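Local coordinates for ASCH domain-containing protein (Enterococcus faecalis, PDB 1T62) that is of unknown function but, as an ASCH-domain member of the PUA clan, may bind RNA, at residues 18-23 with 69-74; 53-58 with 138-143; 93-98 with 115-120. All coordinates share one frame; numbering follows the deposited sequence.

All three contacts reach one mixed five-stranded sheet. Interaction 1 holds the loop before strand 24-27 against strand 71-75; interaction 2 joins strand 50-54 and helix 55-60 to strand 140-151; interaction 3 sets the 3-10 turn and the residue after it, just past strand 81-94, against helix 113-128. Interactions 2 and 3 are neighbours, with centres about 11 Å apart, and probable backbone bonds link Leu-141 to Met-93 and Met-139 to Met-95. Interaction 1 lies about 22 Å from interaction 2 and about 29 Å from interaction 3, centre to centre. Along the chain, interactions 1 and 2 interleave, whereas both segments of interaction 3 fall between those of interaction 2. Segments distant in sequence are thereby tied to one sheet, and the second subunit of the assembly touches interactions 2 and 3.

Interaction 1: 18-23 with 69-74; sequences LDMLMP and GQYDII
Pro-23 lies across the side chain of Ile-73 at about a right angle, its CG 3.6 Å from Ile-73 CG1. Pro-23 CD lies nearer the tip, 3.8 Å from Ile-73 CD1. That branch reaches the loop because Ile-73 carries CG1 opposite its carbonyl carbon (chi1 -63°) and then extends it, so that the methyl CD1 is also met by Met-22. Here the contact is made part-way along the methionine, with Met-22 CG 3.6 Å from Ile-73 CD1. The Met-22 chain runs out extended from the backbone and bends only at its last torsion, carrying its own methyl away from the isoleucine. These residues bring the chain from helix 2-16 into strand 24-27, which runs parallel to strand 71-75 at one margin of the mixed sheet of this ASCH-domain protein; the strand pairing begins just past the proline, with backbone hydrogen bonds between Ile-73 and both Asp-24 and Trp-26. Farther back along the loop, Met-20 makes a Met-aromatic contact with Tyr-71. The sulfur approaches the ring obliquely, with Met-20 SD 4.9 Å from the centroid of Tyr-71 and 60° off the ring normal. The bend at Met-20 chi3 (-82°) folds its methyl back to the same corner, so that Met-20 CE lies 3.9 Å from Tyr-71 CE1. Trp-9 and Leu-13 of helix 2-16 also pack on Met-20. Between Tyr-71 and Ile-73, Asp-72 sets its CB away from the loop. Asp-72 OD1 accepts a hydrogen bond through its syn lone pair from Gln-70 NE2, 2.7 Å away and almost in the amide plane, while OD2 is hydrogen-bonded to Trp-26 NE1.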
# COMPACT_ATOMS: atom_id res chain seq x y z
N LEU B 18 -15.74 19.96 -11.84
CA LEU B 18 -16.26 18.77 -12.49
C LEU B 18 -17.07 18.02 -11.45
O LEU B 18 -16.79 18.12 -10.26
CB LEU B 18 -15.12 17.87 -12.98
CG LEU B 18 -14.31 18.22 -14.22
CD1 LEU B 18 -15.19 18.22 -15.45
CD2 LEU B 18 -13.69 19.56 -14.04
N ASP B 19 -18.08 17.26 -11.90
CA ASP B 19 -18.88 16.46 -10.98
C ASP B 19 -18.97 15.04 -11.54
O ASP B 19 -19.93 14.70 -12.22
CB ASP B 19 -20.29 17.01 -10.81
CG ASP B 19 -21.05 16.34 -9.67
OD1 ASP B 19 -22.29 16.51 -9.57
OD2 ASP B 19 -20.40 15.64 -8.86
N MET B 20 -17.96 14.23 -11.26
CA MET B 20 -17.95 12.85 -11.73
C MET B 20 -17.97 11.91 -10.53
O MET B 20 -17.92 12.37 -9.39
CB MET B 20 -16.70 12.64 -12.60
CG MET B 20 -16.60 13.64 -13.74
SD MET B 20 -15.04 13.69 -14.66
CE MET B 20 -14.04 14.73 -13.61
N LEU B 21 -18.06 10.61 -10.76
CA LEU B 21 -18.06 9.65 -9.66
C LEU B 21 -16.63 9.26 -9.40
O LEU B 21 -15.80 9.28 -10.31
CB LEU B 21 -18.86 8.41 -10.04
CG LEU B 21 -20.31 8.66 -10.43
CD1 LEU B 21 -20.52 8.28 -11.91
CD2 LEU B 21 -21.22 7.86 -9.50
N MET B 22 -16.32 8.90 -8.16
CA MET B 22 -14.95 8.51 -7.84
C MET B 22 -14.59 7.29 -8.67
O MET B 22 -15.35 6.34 -8.75
CB MET B 22 -14.80 8.22 -6.35
CG MET B 22 -13.35 8.04 -5.92
SD MET B 22 -13.10 8.25 -4.14
CE MET B 22 -13.34 6.58 -3.56
N PRO B 23 -13.43 7.32 -9.32
CA PRO B 23 -12.98 6.21 -10.15
C PRO B 23 -12.38 5.09 -9.30
O PRO B 23 -12.41 5.15 -8.07
CB PRO B 23 -11.92 6.86 -11.03
CG PRO B 23 -11.25 7.79 -10.05
CD PRO B 23 -12.45 8.41 -9.33
N GLY B 69 -10.44 8.10 -21.77
CA GLY B 69 -10.89 9.27 -21.05
C GLY B 69 -11.18 9.12 -19.57
O GLY B 69 -11.32 10.12 -18.87
N GLN B 70 -11.28 7.88 -19.08
CA GLN B 70 -11.58 7.63 -17.68
C GLN B 70 -10.43 8.03 -16.76
O GLN B 70 -9.32 8.27 -17.21
CB GLN B 70 -11.86 6.15 -17.46
CG GLN B 70 -10.63 5.29 -17.63
CD GLN B 70 -10.78 3.92 -17.02
OE1 GLN B 70 -11.64 3.13 -17.41
NE2 GLN B 70 -9.93 3.63 -16.04
N TYR B 71 -10.72 8.08 -15.46
CA TYR B 71 -9.72 8.42 -14.45
C TYR B 71 -9.45 7.29 -13.47
O TYR B 71 -10.28 6.41 -13.25
CB TYR B 71 -10.15 9.64 -13.63
CG TYR B 71 -10.30 10.92 -14.41
CD1 TYR B 71 -11.51 11.24 -15.01
CD2 TYR B 71 -9.25 11.82 -14.52
CE1 TYR B 71 -11.67 12.44 -15.70
CE2 TYR B 71 -9.39 13.01 -15.20
CZ TYR B 71 -10.60 13.32 -15.79
OH TYR B 71 -10.74 14.49 -16.51
N ASP B 72 -8.26 7.32 -12.89
CA ASP B 72 -7.86 6.33 -11.92
C ASP B 72 -7.05 7.00 -10.82
O ASP B 72 -6.09 7.71 -11.10
CB ASP B 72 -7.02 5.24 -12.56
CG ASP B 72 -7.79 4.43 -13.55
OD1 ASP B 72 -8.07 4.95 -14.66
OD2 ASP B 72 -8.13 3.27 -13.23
N ILE B 73 -7.46 6.78 -9.58
CA ILE B 73 -6.73 7.33 -8.46
C ILE B 73 -5.62 6.32 -8.20
O ILE B 73 -5.88 5.12 -8.11
CB ILE B 73 -7.67 7.48 -7.24
CG1 ILE B 73 -8.78 8.47 -7.59
CG2 ILE B 73 -6.90 7.97 -6.03
CD1 ILE B 73 -9.89 8.58 -6.55
N ILE B 74 -4.38 6.79 -8.13
CA ILE B 74 -3.23 5.90 -7.92
C ILE B 74 -2.63 5.93 -6.52
O ILE B 74 -2.33 7.00 -5.99
CB ILE B 74 -2.12 6.22 -8.92
CG1 ILE B 74 -2.63 6.00 -10.34
CG2 ILE B 74 -0.90 5.40 -8.61
CD1 ILE B 74 -3.10 4.60 -10.60

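Interaction 2: 53-58 with 138-143; sequences SSLDIY and DMLLVC
Val-142 faces Ser-53 across a hydrogen-bonded antiparallel pair, and their side chains lie on the same face of the sheet. The amide of Val-142 gives a nearly straight bond to the Ser-53 carbonyl, N to O 2.8 Å, and the Ser-53 amide returns one to Val-142 O. From this anchored backbone the valine side chain can be followed outward. Val-142 CB lies 3.6 Å from Ser-53 OG. One branch, CG1, stands opposite the backbone N (chi1 176°) and stays beside that hydroxyl. This places the other branch, CG2, opposite the carbonyl carbon and against the first turn of helix 55-60, where Val-142 CG2 comes within 3.6 Å of Leu-55 CB. Val-142 CG2 also touches the Tyr-58 ring obliquely, 4.0 Å from Tyr-58 CE1. The ring is tied back to the strand by its hydroxyl, since Tyr-58 OH and Ser-53 OG share a hydrogen bond of 3.0 Å. Leu-55 and Leu-140 run side by side in the same direction, Leu-55 CD2 lying 3.7 Å from Leu-140 CB. Alongside this packing, Leu-55 N donates to Leu-140 O at 3.3 Å, approaching from above the carbonyl plane. Asp-56 turns its OD1 to Tyr-136. His-163 in the C-terminal tag of the second subunit meets the Tyr-58 ring. In this ASCH-domain arrangement the outermost strand of this chain's sheet, 50-54, pairs with 140-151 and passes directly into helix 55-60, whose first turn packs on 140-151.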
# COMPACT_ATOMS: atom_id res chain seq x y z
N SER B 53 -2.61 -4.81 -18.28
CA SER B 53 -3.22 -5.81 -17.43
C SER B 53 -3.63 -6.95 -18.34
O SER B 53 -3.62 -6.79 -19.56
CB SER B 53 -4.43 -5.21 -16.70
OG SER B 53 -5.25 -4.44 -17.57
N SER B 54 -3.97 -8.09 -17.74
CA SER B 54 -4.38 -9.27 -18.50
C SER B 54 -5.82 -9.21 -18.91
O SER B 54 -6.70 -9.19 -18.06
CB SER B 54 -4.19 -10.53 -17.66
OG SER B 54 -4.79 -11.64 -18.30
N LEU B 55 -6.08 -9.20 -20.21
CA LEU B 55 -7.45 -9.16 -20.70
C LEU B 55 -8.21 -10.34 -20.12
O LEU B 55 -9.43 -10.30 -19.96
CB LEU B 55 -7.47 -9.25 -22.22
CG LEU B 55 -8.86 -9.50 -22.81
CD1 LEU B 55 -9.81 -8.40 -22.39
CD2 LEU B 55 -8.74 -9.59 -24.29
N ASP B 56 -7.48 -11.40 -19.79
CA ASP B 56 -8.08 -12.59 -19.23
C ASP B 56 -8.80 -12.37 -17.90
O ASP B 56 -9.93 -12.81 -17.73
CB ASP B 56 -7.02 -13.68 -19.08
CG ASP B 56 -6.73 -14.38 -20.39
OD1 ASP B 56 -5.70 -15.08 -20.47
OD2 ASP B 56 -7.53 -14.24 -21.35
N ILE B 57 -8.17 -11.68 -16.96
CA ILE B 57 -8.82 -11.42 -15.67
C ILE B 57 -10.14 -10.67 -15.87
O ILE B 57 -11.11 -10.95 -15.19
CB ILE B 57 -7.92 -10.58 -14.73
CG1 ILE B 57 -6.50 -11.12 -14.74
CG2 ILE B 57 -8.49 -10.62 -13.30
CD1 ILE B 57 -6.36 -12.49 -14.19
N TYR B 58 -10.16 -9.72 -16.79
CA TYR B 58 -11.40 -8.99 -17.03
C TYR B 58 -12.48 -9.98 -17.44
O TYR B 58 -13.60 -9.94 -16.94
CB TYR B 58 -11.22 -7.96 -18.15
CG TYR B 58 -10.36 -6.78 -17.75
CD1 TYR B 58 -8.99 -6.79 -17.96
CD2 TYR B 58 -10.93 -5.67 -17.14
CE1 TYR B 58 -8.20 -5.71 -17.58
CE2 TYR B 58 -10.14 -4.60 -16.75
CZ TYR B 58 -8.78 -4.63 -16.97
OH TYR B 58 -8.00 -3.56 -16.60
N ASP B 138 1.12 -15.72 -25.81
CA ASP B 138 0.47 -14.63 -26.51
C ASP B 138 -0.86 -14.21 -25.90
O ASP B 138 -1.79 -13.87 -26.62
CB ASP B 138 0.28 -15.02 -27.97
CG ASP B 138 -0.41 -16.35 -28.11
OD1 ASP B 138 -0.72 -16.76 -29.25
OD2 ASP B 138 -0.65 -17.01 -27.07
N MET B 139 -0.94 -14.25 -24.58
CA MET B 139 -2.17 -13.85 -23.94
C MET B 139 -2.34 -12.37 -24.24
O MET B 139 -1.39 -11.60 -24.15
CB MET B 139 -2.10 -14.06 -22.44
CG MET B 139 -1.03 -13.28 -21.74
SD MET B 139 -1.48 -13.06 -20.02
CE MET B 139 -2.64 -11.75 -20.23
N LEU B 140 -3.56 -12.01 -24.61
CA LEU B 140 -3.93 -10.65 -24.93
C LEU B 140 -3.73 -9.72 -23.73
O LEU B 140 -4.04 -10.09 -22.60
CB LEU B 140 -5.39 -10.63 -25.38
CG LEU B 140 -5.80 -10.72 -26.86
CD1 LEU B 140 -4.60 -11.03 -27.74
CD2 LEU B 140 -6.89 -11.76 -27.03
N LEU B 141 -3.21 -8.52 -23.97
CA LEU B 141 -2.99 -7.52 -22.92
C LEU B 141 -3.91 -6.33 -23.12
O LEU B 141 -4.26 -5.98 -24.25
CB LEU B 141 -1.57 -6.98 -22.95
CG LEU B 141 -0.45 -7.82 -22.40
CD1 LEU B 141 0.86 -7.12 -22.68
CD2 LEU B 141 -0.64 -8.02 -20.91
N VAL B 142 -4.28 -5.70 -22.02
CA VAL B 142 -5.11 -4.51 -22.07
C VAL B 142 -4.18 -3.34 -21.72
O VAL B 142 -3.81 -3.15 -20.56
CB VAL B 142 -6.27 -4.61 -21.06
CG1 VAL B 142 -7.07 -3.32 -21.07
CG2 VAL B 142 -7.16 -5.80 -21.42
N CYS B 143 -3.81 -2.58 -22.74
CA CYS B 143 -2.89 -1.46 -22.58
C CYS B 143 -3.55 -0.07 -22.47
O CYS B 143 -4.45 0.28 -23.24
CB CYS B 143 -1.90 -1.46 -23.75
SG CYS B 143 -1.00 -3.02 -23.95

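Interaction 3: 93-98 with 115-120; sequences MPMNKV and YWYEEH
Met-95 reaches over the ring of Tyr-117 in a Met-aromatic contact that fastens the 3-10 turn after strand 81-94 to helix 113-128 of the ASCH domain. The methionine leaves its backbone extended, with CG opposite the backbone N (chi1 -161°), and crosses the tyrosine obliquely. Its methyl settles above the middle of the ring: Met-95 CE is 3.6 Å from the Tyr-117 centroid and only 5° off the normal, a CH-pi contact. The sulfur stands above the same ring, farther out. On its side away from the ring, Met-95 CE touches His-120 CB at 3.6 Å, so the methyl is lodged between residues one helical turn apart. Asn-96 takes a different side of Tyr-117, its CA lying at the ring edge, 3.8 Å from Tyr-117 CE2. Tyr-117 OH is hydrogen-bonded to Pro-137 O. Trp-116 and Val-98 come together from opposite directions, and both valine methyls reach the six-membered ring, CG2 of Val-98 approaching CZ3 of Trp-116 obliquely at 3.6 Å. The indole lies partly over the imidazole of His-120, whose NE2 is bound to Glu-106. Within the helix, Trp-116 O accepts from both His-120 N and His-120 ND1, which reach it from opposite faces of its plane, the ring nitrogen ND1 at 2.8 Å from Trp-116 O.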
# COMPACT_ATOMS: atom_id res chain seq x y z
N MET B 93 -3.62 -5.79 -27.27
CA MET B 93 -2.60 -6.39 -28.14
C MET B 93 -1.96 -7.63 -27.53
O MET B 93 -1.79 -7.71 -26.31
CB MET B 93 -1.51 -5.39 -28.48
CG MET B 93 -0.51 -5.20 -27.37
SD MET B 93 0.79 -4.06 -27.81
CE MET B 93 0.15 -2.56 -27.05
N PRO B 94 -1.58 -8.61 -28.37
CA PRO B 94 -0.95 -9.86 -27.91
C PRO B 94 0.39 -9.53 -27.28
O PRO B 94 1.15 -8.74 -27.82
CB PRO B 94 -0.79 -10.65 -29.20
CG PRO B 94 -1.87 -10.10 -30.08
CD PRO B 94 -1.75 -8.63 -29.82
N MET B 95 0.70 -10.16 -26.14
CA MET B 95 1.95 -9.86 -25.46
C MET B 95 3.20 -10.02 -26.32
O MET B 95 4.11 -9.21 -26.23
CB MET B 95 2.09 -10.71 -24.21
CG MET B 95 3.10 -10.13 -23.27
SD MET B 95 3.08 -10.94 -21.69
CE MET B 95 4.82 -10.99 -21.32
N ASN B 96 3.23 -11.06 -27.15
CA ASN B 96 4.37 -11.34 -28.03
C ASN B 96 4.48 -10.37 -29.20
O ASN B 96 5.39 -10.49 -30.03
CB ASN B 96 4.27 -12.76 -28.57
CG ASN B 96 3.02 -13.00 -29.40
OD1 ASN B 96 2.72 -14.12 -29.78
ND2 ASN B 96 2.29 -11.93 -29.69
N LYS B 97 3.57 -9.40 -29.27
CA LYS B 97 3.55 -8.41 -30.34
C LYS B 97 3.81 -6.99 -29.86
O LYS B 97 3.64 -6.05 -30.63
CB LYS B 97 2.20 -8.44 -31.06
CG LYS B 97 2.18 -9.22 -32.37
CD LYS B 97 0.75 -9.47 -32.89
CE LYS B 97 -0.06 -8.17 -33.10
NZ LYS B 97 -1.46 -8.41 -33.61
N VAL B 98 4.22 -6.80 -28.61
CA VAL B 98 4.45 -5.44 -28.13
C VAL B 98 5.66 -4.76 -28.78
O VAL B 98 6.71 -5.38 -28.96
CB VAL B 98 4.61 -5.39 -26.58
CG1 VAL B 98 3.48 -6.15 -25.91
CG2 VAL B 98 5.97 -5.94 -26.18
N TYR B 115 13.80 -8.70 -22.19
CA TYR B 115 13.71 -8.51 -20.75
C TYR B 115 12.33 -8.01 -20.37
O TYR B 115 11.70 -8.54 -19.45
CB TYR B 115 14.76 -7.52 -20.26
CG TYR B 115 14.64 -7.25 -18.78
CD1 TYR B 115 13.70 -6.33 -18.29
CD2 TYR B 115 15.38 -7.99 -17.85
CE1 TYR B 115 13.50 -6.16 -16.92
CE2 TYR B 115 15.19 -7.83 -16.48
CZ TYR B 115 14.24 -6.92 -16.03
OH TYR B 115 14.02 -6.79 -14.67
N TRP B 116 11.86 -6.98 -21.07
CA TRP B 116 10.56 -6.41 -20.82
C TRP B 116 9.56 -7.55 -20.80
O TRP B 116 8.72 -7.67 -19.90
CB TRP B 116 10.18 -5.43 -21.93
CG TRP B 116 8.87 -4.74 -21.71
CD1 TRP B 116 8.66 -3.51 -21.17
CD2 TRP B 116 7.57 -5.28 -21.99
NE1 TRP B 116 7.31 -3.25 -21.08
CE2 TRP B 116 6.62 -4.32 -21.57
CE3 TRP B 116 7.11 -6.49 -22.54
CZ2 TRP B 116 5.25 -4.53 -21.69
CZ3 TRP B 116 5.75 -6.69 -22.66
CH2 TRP B 116 4.83 -5.71 -22.24
N TYR B 117 9.68 -8.40 -21.81
CA TYR B 117 8.80 -9.54 -21.94
C TYR B 117 8.97 -10.52 -20.79
O TYR B 117 7.99 -10.94 -20.19
CB TYR B 117 9.05 -10.23 -23.28
CG TYR B 117 8.06 -11.31 -23.55
CD1 TYR B 117 8.13 -12.54 -22.89
CD2 TYR B 117 7.01 -11.11 -24.45
CE1 TYR B 117 7.20 -13.52 -23.11
CE2 TYR B 117 6.06 -12.10 -24.68
CZ TYR B 117 6.17 -13.30 -24.01
OH TYR B 117 5.23 -14.27 -24.25
N GLU B 118 10.21 -10.90 -20.47
CA GLU B 118 10.44 -11.83 -19.36
C GLU B 118 9.82 -11.28 -18.07
O GLU B 118 9.12 -11.99 -17.34
CB GLU B 118 11.93 -12.07 -19.14
CG GLU B 118 12.18 -13.14 -18.10
CD GLU B 118 13.66 -13.34 -17.80
OE1 GLU B 118 13.97 -14.15 -16.89
OE2 GLU B 118 14.50 -12.69 -18.46
N GLU B 119 10.07 -10.00 -17.81
CA GLU B 119 9.53 -9.34 -16.63
C GLU B 119 8.02 -9.55 -16.54
O GLU B 119 7.52 -10.13 -15.58
CB GLU B 119 9.86 -7.84 -16.68
CG GLU B 119 9.36 -7.03 -15.49
CD GLU B 119 9.92 -5.61 -15.48
OE1 GLU B 119 9.82 -4.93 -16.53
OE2 GLU B 119 10.44 -5.17 -14.44
N HIS B 120 7.29 -9.11 -17.57
CA HIS B 120 5.85 -9.24 -17.57
C HIS B 120 5.33 -10.68 -17.59
O HIS B 120 4.28 -10.98 -17.02
CB HIS B 120 5.27 -8.45 -18.75
CG HIS B 120 5.40 -6.97 -18.60
ND1 HIS B 120 6.62 -6.33 -18.53
CD2 HIS B 120 4.46 -6.00 -18.50
CE1 HIS B 120 6.43 -5.03 -18.38
NE2 HIS B 120 5.13 -4.80 -18.35